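Local coordinates for protein bifunctional enzyme cysn/cysc (Mycobacterium tuberculosis, PDB 4BZP) that catalyses the ATP-dependent 3'-phosphorylation of adenosine 5'-phosphosulfate (APS), the kinase step of sulfate activation in sulfur assimilation, at residues 6-11 and 107-112. Residues are numbered along the deposited sequence; the frame is centred on the assembly and turned at random. Where two conformers were deposited one is given.
Sequences KTVWFT and FEVFCD. With EDO (1,2-ethanediol), chain F.
Val109 packs against Val8 and Phe10 on one face of two neighbouring parallel strands, 6-11 and 107-111. Its two methyls divide the work: CG2 meets Val8 CG1 at 3.5 Å, while CG1, set anti to the backbone N (chi1 176°), faces the Phe10 ring. In the conformer given for Phe10, one of two and so less certain, this ring runs alongside Val109 and Cys111 SG approaches it obliquely, 3.7 Å from CD2, as a sulfur-aromatic contact. Branched valines suit the extended backbone here, and the small thiol fits beside the ring, where Cys111 also touches Ser16 and Lys18 of the P-loop. Farther back, the ring of Phe107 receives Thr7 O and the aliphatic Lys6 CD at its edge, the latter 4.1 Å from CE2.

The opposite face carries Trp9, Thr11, Glu108 and Phe110, mixing aromatic and polar groups. Thr11 OG1 bonds to Tyr145 and Glu108 forms a salt bridge with Arg92. Between the faces, five backbone hydrogen bonds zip the strands together, from Phe107 N to Thr7 O (2.9 Å) through to Cys111 N and Thr11 O; that between Trp9 N and Phe107 O is nearly straight (173°). Apolar packing and this five-bond ladder thus tie two adjacent inner strands of the P-loop kinase sheet, and probably help to fix the base of the ADP-binding loop.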
ATOM      1  N   LYS A   6     -14.373   0.121   0.367  1.00  8.71           N
ATOM      2  CA  LYS A   6     -14.663   0.570   1.717  1.00  8.33           C
ATOM      3  C   LYS A   6     -13.732  -0.172   2.620  1.00  7.54           C
ATOM      4  O   LYS A   6     -13.178  -1.221   2.238  1.00  7.32           O
ATOM      5  CB  LYS A   6     -16.081   0.158   2.109  1.00  9.68           C
ATOM      6  CG  LYS A   6     -17.185   0.548   1.150  1.00 12.12           C
ATOM      7  CD  LYS A   6     -18.548   0.137   1.581  1.00 14.04           C
ATOM      8  CE  LYS A   6     -19.561   0.526   0.481  1.00 17.27           C
ATOM      9  NZ  LYS A   6     -20.857  -0.122   0.815  1.00 20.82           N
ATOM     10  N   THR A   7     -13.613   0.316   3.860  1.00  6.64           N
ATOM     11  CA  THR A   7     -12.789  -0.346   4.877  1.00  6.46           C
ATOM     12  C   THR A   7     -13.536  -0.719   6.132  1.00  5.97           C
ATOM     13  O   THR A   7     -14.255   0.103   6.701  1.00  6.04           O
ATOM     14  CB  THR A   7     -11.575   0.529   5.275  1.00  6.06           C
ATOM     15  OG1 THR A   7     -10.751   0.698   4.098  1.00  5.73           O
ATOM     16  CG2 THR A   7     -10.732  -0.069   6.413  1.00  6.19           C
ATOM     17  N   VAL A   8     -13.370  -1.977   6.560  1.00  5.64           N
ATOM     18  CA  VAL A   8     -13.805  -2.430   7.851  1.00  6.27           C
ATOM     19  C   VAL A   8     -12.593  -2.521   8.763  1.00  5.79           C
ATOM     20  O   VAL A   8     -11.681  -3.304   8.494  1.00  6.66           O
ATOM     21  CB  VAL A   8     -14.486  -3.807   7.746  1.00  7.07           C
ATOM     22  CG1 VAL A   8     -14.940  -4.266   9.124  1.00  8.75           C
ATOM     23  CG2 VAL A   8     -15.643  -3.750   6.779  1.00  8.30           C
ATOM     24  N   TRP A   9     -12.570  -1.732   9.822  1.00  5.88           N
ATOM     25  CA  TRP A   9     -11.445  -1.602  10.753  1.00  6.11           C
ATOM     26  C   TRP A   9     -11.854  -2.276  12.028  1.00  6.22           C
ATOM     27  O   TRP A   9     -12.706  -1.746  12.810  1.00  6.20           O
ATOM     28  CB  TRP A   9     -11.136  -0.132  10.980  1.00  6.89           C
ATOM     29  CG  TRP A   9      -9.854   0.182  11.657  1.00  7.66           C
ATOM     30  CD1 TRP A   9      -9.643   0.280  12.970  1.00 10.27           C
ATOM     31  CD2 TRP A   9      -8.586   0.458  11.007  1.00  8.15           C
ATOM     32  NE1 TRP A   9      -8.315   0.570  13.204  1.00 10.98           N
ATOM     33  CE2 TRP A   9      -7.661   0.717  12.011  1.00  8.60           C
ATOM     34  CE3 TRP A   9      -8.160   0.522   9.683  1.00  7.43           C
ATOM     35  CZ2 TRP A   9      -6.312   1.037  11.719  1.00  8.41           C
ATOM     36  CZ3 TRP A   9      -6.822   0.824   9.441  1.00  8.46           C
ATOM     37  CH2 TRP A   9      -5.970   1.050  10.441  1.00  8.10           C
ATOM     38  N   PHE A  10     -11.304  -3.448  12.298  0.50  5.84           N
ATOM     39  CA  PHE A  10     -11.584  -4.100  13.528  0.50  5.96           C
ATOM     40  C   PHE A  10     -10.832  -3.468  14.681  0.50  6.25           C
ATOM     41  O   PHE A  10      -9.842  -2.677  14.583  0.50  6.37           O
ATOM     42  CB  PHE A  10     -11.241  -5.571  13.463  0.50  5.92           C
ATOM     43  CG  PHE A  10     -12.116  -6.349  12.553  0.50  5.69           C
ATOM     44  CD1 PHE A  10     -11.828  -6.423  11.207  0.50  6.06           C
ATOM     45  CD2 PHE A  10     -13.247  -6.986  13.031  0.50  6.02           C
ATOM     46  CE1 PHE A  10     -12.660  -7.102  10.354  0.50  5.93           C
ATOM     47  CE2 PHE A  10     -14.083  -7.663  12.180  0.50  5.77           C
ATOM     48  CZ  PHE A  10     -13.755  -7.772  10.841  0.50  5.95           C
ATOM     49  N   THR A  11     -11.299  -3.839  15.835  1.00  5.69           N
ATOM     50  CA  THR A  11     -10.558  -3.496  17.070  1.00  5.80           C
ATOM     51  C   THR A  11     -11.032  -4.452  18.151  1.00  5.75           C
ATOM     52  O   THR A  11     -12.182  -4.866  18.166  1.00  5.83           O
ATOM     53  CB  THR A  11     -10.738  -2.011  17.447  1.00  6.21           C
ATOM     54  OG1 THR A  11      -9.993  -1.754  18.652  1.00  6.21           O
ATOM     55  CG2 THR A  11     -12.200  -1.632  17.642  1.00  6.47           C
ATOM     56  N   PHE A 107     -15.750   1.667   8.617  1.00  6.85           N
ATOM     57  CA  PHE A 107     -16.559   1.095   9.688  1.00  7.20           C
ATOM     58  C   PHE A 107     -15.654   0.593  10.785  1.00  6.76           C
ATOM     59  O   PHE A 107     -14.769  -0.207  10.539  1.00  7.19           O
ATOM     60  CB  PHE A 107     -17.417  -0.033   9.152  1.00  7.89           C
ATOM     61  CG  PHE A 107     -18.278   0.344   8.002  1.00  9.26           C
ATOM     62  CD1 PHE A 107     -19.521   0.857   8.214  1.00 10.61           C
ATOM     63  CD2 PHE A 107     -17.811   0.182   6.699  1.00  9.62           C
ATOM     64  CE1 PHE A 107     -20.332   1.203   7.131  1.00 12.17           C
ATOM     65  CE2 PHE A 107     -18.605   0.543   5.623  1.00 11.02           C
ATOM     66  CZ  PHE A 107     -19.857   1.048   5.852  1.00 11.77           C
ATOM     67  N   GLU A 108     -15.907   1.028  12.009  1.00  5.65           N
ATOM     68  CA  GLU A 108     -15.209   0.588  13.223  0.50  6.15           C
ATOM     69  C   GLU A 108     -16.014  -0.583  13.779  1.00  6.07           C
ATOM     70  O   GLU A 108     -17.166  -0.387  14.229  1.00  6.23           O
ATOM     71  CB  GLU A 108     -15.029   1.715  14.289  0.50  6.49           C
ATOM     72  CG  GLU A 108     -14.244   1.231  15.538  0.50  6.84           C
ATOM     73  CD  GLU A 108     -14.296   2.119  16.768  0.50  6.90           C
ATOM     74  OE1 GLU A 108     -15.403   2.418  17.157  0.50  9.05           O
ATOM     75  OE2 GLU A 108     -13.261   2.507  17.360  0.50  7.24           O
ATOM     76  N   VAL A 109     -15.442  -1.760  13.786  1.00  5.77           N
ATOM     77  CA  VAL A 109     -16.100  -2.975  14.248  1.00  5.56           C
ATOM     78  C   VAL A 109     -15.387  -3.470  15.476  1.00  5.18           C
ATOM     79  O   VAL A 109     -14.186  -3.794  15.458  1.00  5.29           O
ATOM     80  CB  VAL A 109     -16.140  -4.034  13.175  1.00  5.91           C
ATOM     81  CG1 VAL A 109     -16.742  -5.308  13.747  1.00  6.15           C
ATOM     82  CG2 VAL A 109     -16.930  -3.537  11.966  1.00  6.55           C
ATOM     83  N   PHE A 110     -16.068  -3.475  16.629  1.00  5.13           N
ATOM     84  CA  PHE A 110     -15.509  -3.882  17.904  1.00  5.76           C
ATOM     85  C   PHE A 110     -15.813  -5.334  18.223  1.00  5.63           C
ATOM     86  O   PHE A 110     -16.991  -5.689  18.376  1.00  5.69           O
ATOM     87  CB  PHE A 110     -16.086  -2.966  18.968  1.00  5.58           C
ATOM     88  CG  PHE A 110     -15.640  -3.236  20.389  1.00  5.63           C
ATOM     89  CD1 PHE A 110     -14.449  -3.836  20.707  1.00  5.46           C
ATOM     90  CD2 PHE A 110     -16.461  -2.801  21.441  1.00  5.93           C
ATOM     91  CE1 PHE A 110     -14.114  -4.062  22.020  1.00  5.74           C
ATOM     92  CE2 PHE A 110     -16.086  -2.979  22.777  1.00  6.11           C
ATOM     93  CZ  PHE A 110     -14.908  -3.617  23.048  1.00  5.89           C
ATOM     94  N   CYS A 111     -14.773  -6.173  18.278  1.00  6.05           N
ATOM     95  CA  CYS A 111     -14.901  -7.554  18.700  1.00  6.41           C
ATOM     96  C   CYS A 111     -14.842  -7.543  20.195  1.00  6.57           C
ATOM     97  O   CYS A 111     -13.757  -7.627  20.812  1.00  6.95           O
ATOM     98  CB  CYS A 111     -13.772  -8.393  18.086  1.00  6.82           C
ATOM     99  SG  CYS A 111     -13.931  -8.515  16.274  1.00  9.13           S
ATOM    100  N   ASP A 112     -16.002  -7.421  20.806  1.00  6.73           N
ATOM    101  CA  ASP A 112     -16.164  -7.267  22.270  1.00  7.14           C
ATOM    102  C   ASP A 112     -16.271  -8.599  22.966  1.00  8.35           C
ATOM    103  O   ASP A 112     -17.355  -9.057  23.356  1.00  8.93           O
ATOM    104  CB  ASP A 112     -17.349  -6.398  22.614  1.00  8.03           C
ATOM    105  CG  ASP A 112     -17.413  -6.020  24.113  1.00  8.46           C
ATOM    106  OD1 ASP A 112     -16.456  -6.311  24.854  1.00 11.42           O
ATOM    107  OD2 ASP A 112     -18.431  -5.355  24.453  1.00 11.81           O
TER
HETATM  108  C1  EDO F1194     -12.790  -6.560  25.932  1.00 25.06           C
HETATM  109  O1  EDO F1194     -13.594  -6.953  24.844  1.00 25.06           O
HETATM  110  C2  EDO F1194     -12.331  -5.194  25.528  1.00 23.95           C
HETATM  111  O2  EDO F1194     -12.882  -4.343  26.490  1.00 20.55           O